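Local coordinates for RavA (Legionella pneumophila str. Paris, PDB 6WO6), which is an effector of Legionella pneumophila that probably acts inside host cells during infection, at residues E214-T225 / L247-R258. The protein carries 2 engineered substitutions. Residues are numbered along the deposited sequence; the frame is centred on the assembly and turned at random.
Sequences ESSIAGKLALRT and LAIKVQSAFALR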
# COMPACT_ATOMS: atom_id res chain seq x y z
N GLU A 214 12.34 11.47 -4.76
CA GLU A 214 11.55 12.10 -5.82
C GLU A 214 12.42 12.86 -6.82
O GLU A 214 12.03 13.01 -7.98
CB GLU A 214 10.50 13.03 -5.22
CG GLU A 214 9.53 12.36 -4.26
CD GLU A 214 10.00 12.42 -2.83
OE1 GLU A 214 11.22 12.38 -2.60
OE2 GLU A 214 9.14 12.53 -1.93
N SER A 215 13.60 13.32 -6.40
CA SER A 215 14.50 14.01 -7.33
C SER A 215 14.97 13.06 -8.42
O SER A 215 14.92 13.38 -9.61
CB SER A 215 15.69 14.60 -6.57
OG SER A 215 15.26 15.59 -5.66
N SER A 216 15.46 11.87 -8.03
CA SER A 216 15.93 10.90 -9.00
C SER A 216 14.81 10.43 -9.92
O SER A 216 14.99 10.32 -11.14
CB SER A 216 16.56 9.71 -8.27
OG SER A 216 16.74 8.60 -9.14
N ILE A 217 13.64 10.14 -9.35
CA ILE A 217 12.51 9.70 -10.15
C ILE A 217 12.10 10.78 -11.13
O ILE A 217 11.80 10.50 -12.30
CB ILE A 217 11.33 9.29 -9.24
CG1 ILE A 217 11.76 8.20 -8.26
CG2 ILE A 217 10.14 8.82 -10.06
CD1 ILE A 217 10.78 7.98 -7.14
N ALA A 218 12.09 12.04 -10.68
CA ALA A 218 11.70 13.14 -11.56
C ALA A 218 12.71 13.32 -12.69
O ALA A 218 12.33 13.59 -13.83
CB ALA A 218 11.55 14.43 -10.76
N GLY A 219 14.00 13.18 -12.38
CA GLY A 219 15.01 13.26 -13.43
C GLY A 219 14.85 12.18 -14.47
O GLY A 219 14.86 12.44 -15.68
N LYS A 220 14.67 10.93 -14.02
CA LYS A 220 14.48 9.83 -14.96
C LYS A 220 13.19 9.98 -15.75
O LYS A 220 13.14 9.62 -16.93
CB LYS A 220 14.51 8.49 -14.23
CG LYS A 220 15.83 8.19 -13.53
CD LYS A 220 15.99 6.70 -13.27
CE LYS A 220 17.19 6.40 -12.40
NZ LYS A 220 16.97 6.83 -10.99
N LEU A 221 12.14 10.52 -15.13
CA LEU A 221 10.90 10.77 -15.86
C LEU A 221 11.11 11.81 -16.95
O LEU A 221 10.75 11.59 -18.11
CB LEU A 221 9.80 11.22 -14.89
CG LEU A 221 9.09 10.12 -14.10
CD1 LEU A 221 8.10 10.72 -13.12
CD2 LEU A 221 8.39 9.17 -15.06
N ALA A 222 11.69 12.95 -16.59
CA ALA A 222 11.96 13.99 -17.58
C ALA A 222 12.85 13.47 -18.71
O ALA A 222 12.71 13.91 -19.86
CB ALA A 222 12.60 15.21 -16.92
N LEU A 223 13.75 12.54 -18.40
CA LEU A 223 14.66 12.04 -19.43
C LEU A 223 13.99 11.03 -20.36
O LEU A 223 14.13 11.13 -21.58
CB LEU A 223 15.90 11.42 -18.77
CG LEU A 223 16.95 10.87 -19.73
CD1 LEU A 223 17.44 11.95 -20.67
CD2 LEU A 223 18.12 10.26 -18.95
N ARG A 224 13.24 10.07 -19.81
CA ARG A 224 12.78 8.93 -20.60
C ARG A 224 11.32 9.00 -21.02
O ARG A 224 10.92 8.24 -21.92
CB ARG A 224 13.01 7.62 -19.84
CG ARG A 224 14.29 7.57 -19.02
CD ARG A 224 15.54 7.36 -19.87
NE ARG A 224 16.73 7.26 -19.03
CZ ARG A 224 17.25 6.12 -18.58
NH1 ARG A 224 16.68 4.97 -18.90
NH2 ARG A 224 18.33 6.14 -17.81
N THR A 225 10.50 9.85 -20.41
CA THR A 225 9.08 9.90 -20.77
C THR A 225 8.92 10.43 -22.19
O THR A 225 9.54 11.44 -22.54
CB THR A 225 8.30 10.78 -19.79
OG1 THR A 225 8.56 10.36 -18.45
CG2 THR A 225 6.80 10.68 -20.07
N LEU A 247 6.72 14.80 -5.12
CA LEU A 247 6.79 14.16 -6.44
C LEU A 247 6.23 15.06 -7.53
O LEU A 247 6.85 15.22 -8.59
CB LEU A 247 6.05 12.83 -6.41
CG LEU A 247 6.09 12.05 -7.73
CD1 LEU A 247 7.50 11.59 -8.03
CD2 LEU A 247 5.14 10.86 -7.69
N ALA A 248 5.06 15.67 -7.29
CA ALA A 248 4.44 16.50 -8.32
C ALA A 248 5.28 17.73 -8.64
O ALA A 248 5.55 18.03 -9.81
CB ALA A 248 3.03 16.90 -7.88
N ILE A 249 5.69 18.46 -7.60
CA ILE A 249 6.52 19.65 -7.79
C ILE A 249 7.77 19.30 -8.58
O ILE A 249 8.11 19.96 -9.58
CB ILE A 249 6.89 20.27 -6.43
CG1 ILE A 249 5.63 20.65 -5.64
CG2 ILE A 249 7.76 21.50 -6.62
CD1 ILE A 249 5.92 21.18 -4.25
N LYS A 250 8.47 18.24 -8.17
CA LYS A 250 9.75 17.91 -8.79
C LYS A 250 9.56 17.44 -10.23
O LYS A 250 10.34 17.81 -11.11
CB LYS A 250 10.49 16.86 -7.97
CG LYS A 250 10.70 17.26 -6.51
CD LYS A 250 12.16 17.45 -6.16
CE LYS A 250 12.29 17.82 -4.69
NZ LYS A 250 13.69 18.14 -4.31
N VAL A 251 8.53 16.62 -10.49
CA VAL A 251 8.31 16.13 -11.85
C VAL A 251 7.98 17.28 -12.79
O VAL A 251 8.51 17.37 -13.91
CB VAL A 251 7.20 15.06 -11.85
CG1 VAL A 251 6.71 14.79 -13.25
CG2 VAL A 251 7.72 13.77 -11.23
N GLN A 252 7.11 18.20 -12.35
CA GLN A 252 6.76 19.33 -13.21
C GLN A 252 7.97 20.24 -13.44
O GLN A 252 8.19 20.71 -14.57
CB GLN A 252 5.59 20.10 -12.61
CG GLN A 252 4.30 19.26 -12.53
CD GLN A 252 3.07 20.09 -12.21
OE1 GLN A 252 2.45 20.66 -13.11
NE2 GLN A 252 2.70 20.14 -10.94
N SER A 253 8.78 20.46 -12.41
CA SER A 253 9.95 21.32 -12.60
C SER A 253 11.00 20.65 -13.48
O SER A 253 11.70 21.34 -14.23
CB SER A 253 10.55 21.71 -11.25
OG SER A 253 11.61 20.85 -10.90
N ALA A 254 11.13 19.33 -13.42
CA ALA A 254 12.08 18.64 -14.29
C ALA A 254 11.63 18.69 -15.75
O ALA A 254 12.45 18.91 -16.65
CB ALA A 254 12.27 17.20 -13.84
N PHE A 255 10.33 18.50 -15.99
CA PHE A 255 9.81 18.70 -17.34
C PHE A 255 10.08 20.12 -17.83
O PHE A 255 10.50 20.33 -18.97
CB PHE A 255 8.31 18.40 -17.39
CG PHE A 255 7.98 16.93 -17.36
CD1 PHE A 255 8.81 16.01 -17.97
CD2 PHE A 255 6.83 16.48 -16.72
CE1 PHE A 255 8.50 14.65 -17.95
CE2 PHE A 255 6.52 15.13 -16.70
CZ PHE A 255 7.35 14.22 -17.31
N ALA A 256 9.85 21.11 -16.96
CA ALA A 256 10.10 22.50 -17.33
C ALA A 256 11.57 22.73 -17.66
O ALA A 256 11.90 23.45 -18.61
CB ALA A 256 9.66 23.44 -16.21
N LEU A 257 12.47 22.13 -16.88
CA LEU A 257 13.90 22.29 -17.13
C LEU A 257 14.31 21.67 -18.46
O LEU A 257 15.13 22.24 -19.19
CB LEU A 257 14.72 21.69 -15.99
CG LEU A 257 16.23 21.64 -16.24
CD1 LEU A 257 16.80 23.04 -16.41
CD2 LEU A 257 16.94 20.89 -15.13
N ARG A 258 13.76 20.50 -18.78
CA ARG A 258 14.04 19.91 -20.09
C ARG A 258 13.53 20.80 -21.22
O ARG A 258 14.21 20.98 -22.23
CB ARG A 258 13.42 18.51 -20.19
CG ARG A 258 13.23 18.05 -21.63
CD ARG A 258 13.53 16.57 -21.79
NE ARG A 258 13.18 16.10 -23.12
CZ ARG A 258 13.41 14.87 -23.56
NH1 ARG A 258 14.00 13.98 -22.77
NH2 ARG A 258 13.06 14.53 -24.79
O HOH W 1 11.98 11.21 -25.01
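Ala218 and Ala222 of helix 214-224 lie against Ala254 of helix 246-265, the methyls of Ala222 and Ala254 meeting CB to CB at 3.7 Å. The axes of the two segments pass 8.4 Å apart at a crossing angle of -38°, a closeness these small residues probably permit. Beside them Leu221 CD1 reaches Val251 CG2 (3.6 Å), the branch that lies next to the valine's own backbone N and also faces Ala218 CB. Phe255 brings the CE1 corner of its ring obliquely to Ala222 CA (3.5 Å), while Leu221 O sits at the ring edge, near its plane; that carbonyl also accepts hydrogen bonds from Thr225 N and OG1, Thr225 being the first residue past the helix. At the N-terminal end, the aliphatic part of Glu214 rests on the Leu247 backbone, CG to N 3.8 Å. Polar contacts lie toward both ends. Arg258, its chain leaving away from its own backbone N (chi1 159°) and bending at chi2, brings NH1 to Ala222 O (3.2 Å) and Leu223 O (3.1 Å), two weak hydrogen bonds to helix-end carbonyls, while NE pairs with Glu262. Lys250 and Ser215 converge on Glu286, by salt bridge and hydrogen bond respectively. The arrangement is alanine-lined, oblique helix packing within an elongated all-helical fold, with helix 230-240 connecting the two partners.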